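Local coordinates for protein N-acetylglucosamine-6-phosphate deacetylase (Thermotoga maritima, PDB 1O12) that probably removes the acetyl group from N-acetylglucosamine-6-phosphate, as a metal-dependent hydrolase that binds one divalent metal cation per subunit, at residues 127-139 and 183-195. Numbering follows the deposited sequence.
Sequences EGPYISKEKKGAH and VLSAGHSIATFEE. With FE (Fe (III) ion), chain C.
S132 N donates to H188 O (2.9 Å), tying the loop that follows strand 121-127 to the turn after strand 183-186; both belong to the TIM-barrel amidohydrolase fold, and between them they build most of its metal site. E127 OE2 and H188 NE2 each bind the iron at 2.2 Å, and H209 completes the protein ligands. The E127 carboxylate and H188 imidazole planes are 7° apart. The far nitrogen of H188 fixes the ring's rotation: ND1 gives its proton to K135 O at 2.9 Å, with the acceptor close to the ring plane. With CG anti to the carbonyl carbon (chi1 -66°), H188 runs beside I131, whose CB packs on H188 CB. H139 sets its edge against the H188 face in a T-shaped pair, planes at 81°. Its NE2 also donates to E127 OE2, a metal-bound oxygen reached from above the carboxylate plane, while ND1 bonds S96 N, so both ring nitrogens are engaged. A leucine in place of H139 would probably leave E127 OE2 without this second-shell donor and this face of H188 without the imidazole edge that packs on it. Farther out, I190 turns toward the loop, its CG2 meeting the K135 methylene at CG. The E134 side chain crosses I190 at about a right angle, bringing E134 OE1 to 3.5 Å from I190 CD1.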
loop_
_atom_site.group_PDB
_atom_site.type_symbol
_atom_site.label_atom_id
_atom_site.label_comp_id
_atom_site.label_asym_id
_atom_site.label_seq_id
_atom_site.Cartn_x
_atom_site.Cartn_y
_atom_site.Cartn_z
ATOM N N GLU A 127 -24.232 9.335 -6.661
ATOM C CA GLU A 127 -23.440 8.122 -6.794
ATOM C C GLU A 127 -24.087 7.341 -7.922
ATOM O O GLU A 127 -25.138 6.745 -7.748
ATOM C CB GLU A 127 -23.489 7.287 -5.513
ATOM C CG GLU A 127 -22.317 6.303 -5.387
ATOM C CD GLU A 127 -22.610 5.142 -4.471
ATOM O OE1 GLU A 127 -23.012 5.335 -3.305
ATOM O OE2 GLU A 127 -22.437 4.005 -4.924
ATOM N N GLY A 128 -23.449 7.335 -9.075
ATOM C CA GLY A 128 -24.044 6.664 -10.206
ATOM C C GLY A 128 -24.835 7.771 -10.889
ATOM O O GLY A 128 -24.985 8.847 -10.314
ATOM N N PRO A 129 -25.415 7.531 -12.065
ATOM C CA PRO A 129 -25.413 6.284 -12.834
ATOM C C PRO A 129 -24.255 6.104 -13.817
ATOM O O PRO A 129 -24.238 5.123 -14.556
ATOM C CB PRO A 129 -26.749 6.347 -13.554
ATOM C CG PRO A 129 -26.781 7.842 -13.964
ATOM C CD PRO A 129 -26.246 8.562 -12.725
ATOM N N TYR A 130 -23.305 7.033 -13.847
ATOM C CA TYR A 130 -22.183 6.910 -14.771
ATOM C C TYR A 130 -21.044 6.029 -14.231
ATOM O O TYR A 130 -19.874 6.438 -14.111
ATOM C CB TYR A 130 -21.674 8.297 -15.139
ATOM C CG TYR A 130 -22.807 9.238 -15.430
ATOM C CD1 TYR A 130 -23.708 8.974 -16.465
ATOM C CD2 TYR A 130 -23.031 10.356 -14.625
ATOM C CE1 TYR A 130 -24.813 9.790 -16.685
ATOM C CE2 TYR A 130 -24.131 11.182 -14.832
ATOM C CZ TYR A 130 -25.023 10.893 -15.856
ATOM O OH TYR A 130 -26.154 11.667 -16.006
ATOM N N ILE A 131 -21.382 4.789 -13.931
ATOM C CA ILE A 131 -20.394 3.894 -13.409
ATOM C C ILE A 131 -20.233 2.669 -14.267
ATOM O O ILE A 131 -20.886 2.524 -15.301
ATOM C CB ILE A 131 -20.730 3.501 -11.945
ATOM C CG1 ILE A 131 -22.138 2.898 -11.848
ATOM C CG2 ILE A 131 -20.592 4.735 -11.062
ATOM C CD1 ILE A 131 -22.558 2.531 -10.408
ATOM N N SER A 132 -19.331 1.802 -13.830
ATOM C CA SER A 132 -19.038 0.553 -14.513
ATOM C C SER A 132 -20.053 -0.514 -14.089
ATOM O O SER A 132 -20.333 -0.682 -12.894
ATOM C CB SER A 132 -17.630 0.114 -14.132
ATOM O OG SER A 132 -17.410 -1.248 -14.395
ATOM N N LYS A 133 -20.627 -1.223 -15.056
ATOM C CA LYS A 133 -21.569 -2.287 -14.705
ATOM C C LYS A 133 -20.793 -3.459 -14.074
ATOM O O LYS A 133 -21.349 -4.214 -13.266
ATOM C CB LYS A 133 -22.344 -2.766 -15.939
ATOM C CG LYS A 133 -23.353 -1.748 -16.491
ATOM C CD LYS A 133 -23.702 -2.093 -17.919
ATOM C CE LYS A 133 -24.705 -1.137 -18.510
ATOM N NZ LYS A 133 -25.258 -1.698 -19.782
ATOM N N GLU A 134 -19.509 -3.599 -14.417
ATOM C CA GLU A 134 -18.703 -4.689 -13.877
ATOM C C GLU A 134 -18.366 -4.512 -12.380
ATOM O O GLU A 134 -17.971 -5.460 -11.693
ATOM C CB GLU A 134 -17.418 -4.851 -14.700
ATOM C CG GLU A 134 -16.755 -6.213 -14.488
ATOM C CD GLU A 134 -15.460 -6.400 -15.274
ATOM O OE1 GLU A 134 -15.474 -6.131 -16.504
ATOM O OE2 GLU A 134 -14.441 -6.833 -14.668
ATOM N N LYS A 135 -18.526 -3.293 -11.881
ATOM C CA LYS A 135 -18.271 -3.003 -10.482
ATOM C C LYS A 135 -19.484 -2.222 -9.983
ATOM O O LYS A 135 -19.368 -1.294 -9.196
ATOM C CB LYS A 135 -16.987 -2.172 -10.338
ATOM C CG LYS A 135 -15.704 -2.981 -10.458
ATOM C CD LYS A 135 -15.634 -3.995 -9.335
ATOM C CE LYS A 135 -14.421 -4.866 -9.429
ATOM N NZ LYS A 135 -14.405 -5.884 -8.333
ATOM N N LYS A 136 -20.653 -2.623 -10.462
ATOM C CA LYS A 136 -21.907 -1.983 -10.108
ATOM C C LYS A 136 -22.303 -2.165 -8.655
ATOM O O LYS A 136 -22.889 -1.271 -8.053
ATOM C CB LYS A 136 -23.033 -2.529 -10.990
ATOM C CG LYS A 136 -23.389 -3.982 -10.726
ATOM C CD LYS A 136 -24.401 -4.495 -11.751
ATOM C CE LYS A 136 -24.792 -5.960 -11.474
ATOM N NZ LYS A 136 -25.671 -6.115 -10.262
ATOM N N GLY A 137 -22.016 -3.343 -8.116
ATOM C CA GLY A 137 -22.353 -3.676 -6.742
ATOM C C GLY A 137 -23.489 -2.928 -6.072
ATOM O O GLY A 137 -23.322 -1.797 -5.613
ATOM N N ALA A 138 -24.651 -3.546 -5.997
ATOM C CA ALA A 138 -25.785 -2.906 -5.339
ATOM C C ALA A 138 -26.459 -1.811 -6.163
ATOM O O ALA A 138 -27.497 -1.290 -5.762
ATOM C CB ALA A 138 -25.362 -2.352 -3.983
ATOM N N HIS A 139 -25.884 -1.439 -7.299
ATOM C CA HIS A 139 -26.531 -0.425 -8.128
ATOM C C HIS A 139 -27.388 -1.171 -9.157
ATOM O O HIS A 139 -27.009 -2.250 -9.626
ATOM C CB HIS A 139 -25.493 0.465 -8.839
ATOM C CG HIS A 139 -25.001 1.617 -8.010
ATOM N ND1 HIS A 139 -25.660 2.825 -7.942
ATOM C CD2 HIS A 139 -23.921 1.737 -7.200
ATOM C CE1 HIS A 139 -25.007 3.638 -7.130
ATOM N NE2 HIS A 139 -23.949 3.002 -6.667
ATOM N N VAL A 183 -17.801 18.308 -6.738
ATOM C CA VAL A 183 -16.567 17.549 -6.586
ATOM C C VAL A 183 -16.721 16.187 -7.283
ATOM O O VAL A 183 -17.703 15.481 -7.047
ATOM C CB VAL A 183 -16.221 17.282 -5.071
ATOM C CG1 VAL A 183 -15.012 16.336 -4.967
ATOM C CG2 VAL A 183 -15.930 18.597 -4.325
ATOM N N LEU A 184 -15.775 15.832 -8.154
ATOM C CA LEU A 184 -15.811 14.529 -8.825
ATOM C C LEU A 184 -15.098 13.463 -7.981
ATOM O O LEU A 184 -14.115 13.746 -7.318
ATOM C CB LEU A 184 -15.142 14.604 -10.203
ATOM C CG LEU A 184 -15.908 15.395 -11.263
ATOM C CD1 LEU A 184 -15.199 15.236 -12.606
ATOM C CD2 LEU A 184 -17.362 14.878 -11.348
ATOM N N SER A 185 -15.589 12.239 -7.996
ATOM C CA SER A 185 -14.952 11.186 -7.215
ATOM C C SER A 185 -14.984 9.875 -8.000
ATOM O O SER A 185 -16.022 9.505 -8.543
ATOM C CB SER A 185 -15.667 11.010 -5.850
ATOM O OG SER A 185 -14.837 10.326 -4.899
ATOM N N ALA A 186 -13.862 9.174 -8.063
ATOM C CA ALA A 186 -13.801 7.921 -8.815
ATOM C C ALA A 186 -14.233 6.758 -7.940
ATOM O O ALA A 186 -13.833 6.657 -6.772
ATOM C CB ALA A 186 -12.388 7.689 -9.342
ATOM N N GLY A 187 -15.061 5.893 -8.521
ATOM C CA GLY A 187 -15.571 4.723 -7.833
ATOM C C GLY A 187 -16.401 3.877 -8.783
ATOM O O GLY A 187 -16.856 4.367 -9.826
ATOM N N HIS A 188 -16.583 2.599 -8.424
ATOM C CA HIS A 188 -17.344 1.634 -9.226
ATOM C C HIS A 188 -16.760 1.579 -10.616
ATOM O O HIS A 188 -17.458 1.738 -11.601
ATOM C CB HIS A 188 -18.801 2.062 -9.273
ATOM C CG HIS A 188 -19.469 2.006 -7.939
ATOM N ND1 HIS A 188 -19.784 0.812 -7.313
ATOM C CD2 HIS A 188 -19.853 2.991 -7.090
ATOM C CE1 HIS A 188 -20.340 1.066 -6.141
ATOM N NE2 HIS A 188 -20.394 2.380 -5.981
ATOM N N SER A 189 -15.461 1.336 -10.679
ATOM C CA SER A 189 -14.749 1.335 -11.937
ATOM C C SER A 189 -13.689 0.256 -12.069
ATOM O O SER A 189 -13.202 -0.279 -11.074
ATOM C CB SER A 189 -14.096 2.708 -12.093
ATOM O OG SER A 189 -12.860 2.644 -12.780
ATOM N N ILE A 190 -13.340 -0.083 -13.308
ATOM C CA ILE A 190 -12.264 -1.060 -13.523
ATOM C C ILE A 190 -11.113 -0.350 -14.202
ATOM O O ILE A 190 -10.161 -0.972 -14.622
ATOM C CB ILE A 190 -12.671 -2.280 -14.400
ATOM C CG1 ILE A 190 -13.339 -1.813 -15.688
ATOM C CG2 ILE A 190 -13.526 -3.232 -13.602
ATOM C CD1 ILE A 190 -13.994 -2.983 -16.437
ATOM N N ALA A 191 -11.209 0.965 -14.300
ATOM C CA ALA A 191 -10.170 1.752 -14.930
ATOM C C ALA A 191 -8.748 1.413 -14.458
ATOM O O ALA A 191 -8.496 1.080 -13.287
ATOM C CB ALA A 191 -10.445 3.235 -14.708
ATOM N N THR A 192 -7.819 1.534 -15.390
ATOM C CA THR A 192 -6.427 1.267 -15.126
ATOM C C THR A 192 -5.841 2.502 -14.471
ATOM O O THR A 192 -6.512 3.505 -14.302
ATOM C CB THR A 192 -5.673 1.023 -16.441
ATOM O OG1 THR A 192 -5.813 2.182 -17.275
ATOM C CG2 THR A 192 -6.250 -0.187 -17.179
ATOM N N PHE A 193 -4.569 2.415 -14.115
ATOM C CA PHE A 193 -3.860 3.521 -13.514
ATOM C C PHE A 193 -3.796 4.713 -14.461
ATOM O O PHE A 193 -3.967 5.861 -14.028
ATOM C CB PHE A 193 -2.446 3.093 -13.164
ATOM C CG PHE A 193 -1.585 4.209 -12.660
ATOM C CD1 PHE A 193 -1.699 4.653 -11.349
ATOM C CD2 PHE A 193 -0.654 4.811 -13.496
ATOM C CE1 PHE A 193 -0.909 5.671 -10.878
ATOM C CE2 PHE A 193 0.154 5.843 -13.029
ATOM C CZ PHE A 193 0.023 6.272 -11.713
ATOM N N GLU A 194 -3.563 4.455 -15.748
ATOM C CA GLU A 194 -3.460 5.556 -16.712
ATOM C C GLU A 194 -4.797 6.225 -17.010
ATOM O O GLU A 194 -4.835 7.428 -17.287
ATOM C CB GLU A 194 -2.817 5.088 -18.038
ATOM C CG GLU A 194 -1.327 4.654 -17.936
ATOM C CD GLU A 194 -0.376 5.763 -17.428
ATOM O OE1 GLU A 194 0.769 5.415 -17.034
ATOM O OE2 GLU A 194 -0.757 6.970 -17.425
ATOM N N GLU A 195 -5.880 5.450 -16.970
ATOM C CA GLU A 195 -7.189 6.020 -17.242
ATOM C C GLU A 195 -7.614 6.913 -16.095
ATOM O O GLU A 195 -8.232 7.956 -16.295
ATOM C CB GLU A 195 -8.217 4.929 -17.488
ATOM C CG GLU A 195 -7.979 4.198 -18.784
ATOM C CD GLU A 195 -8.880 2.988 -18.942
ATOM O OE1 GLU A 195 -8.984 2.172 -17.992
ATOM O OE2 GLU A 195 -9.474 2.856 -20.037
HETATM FE FE FE C . -21.331 2.370 -3.957
#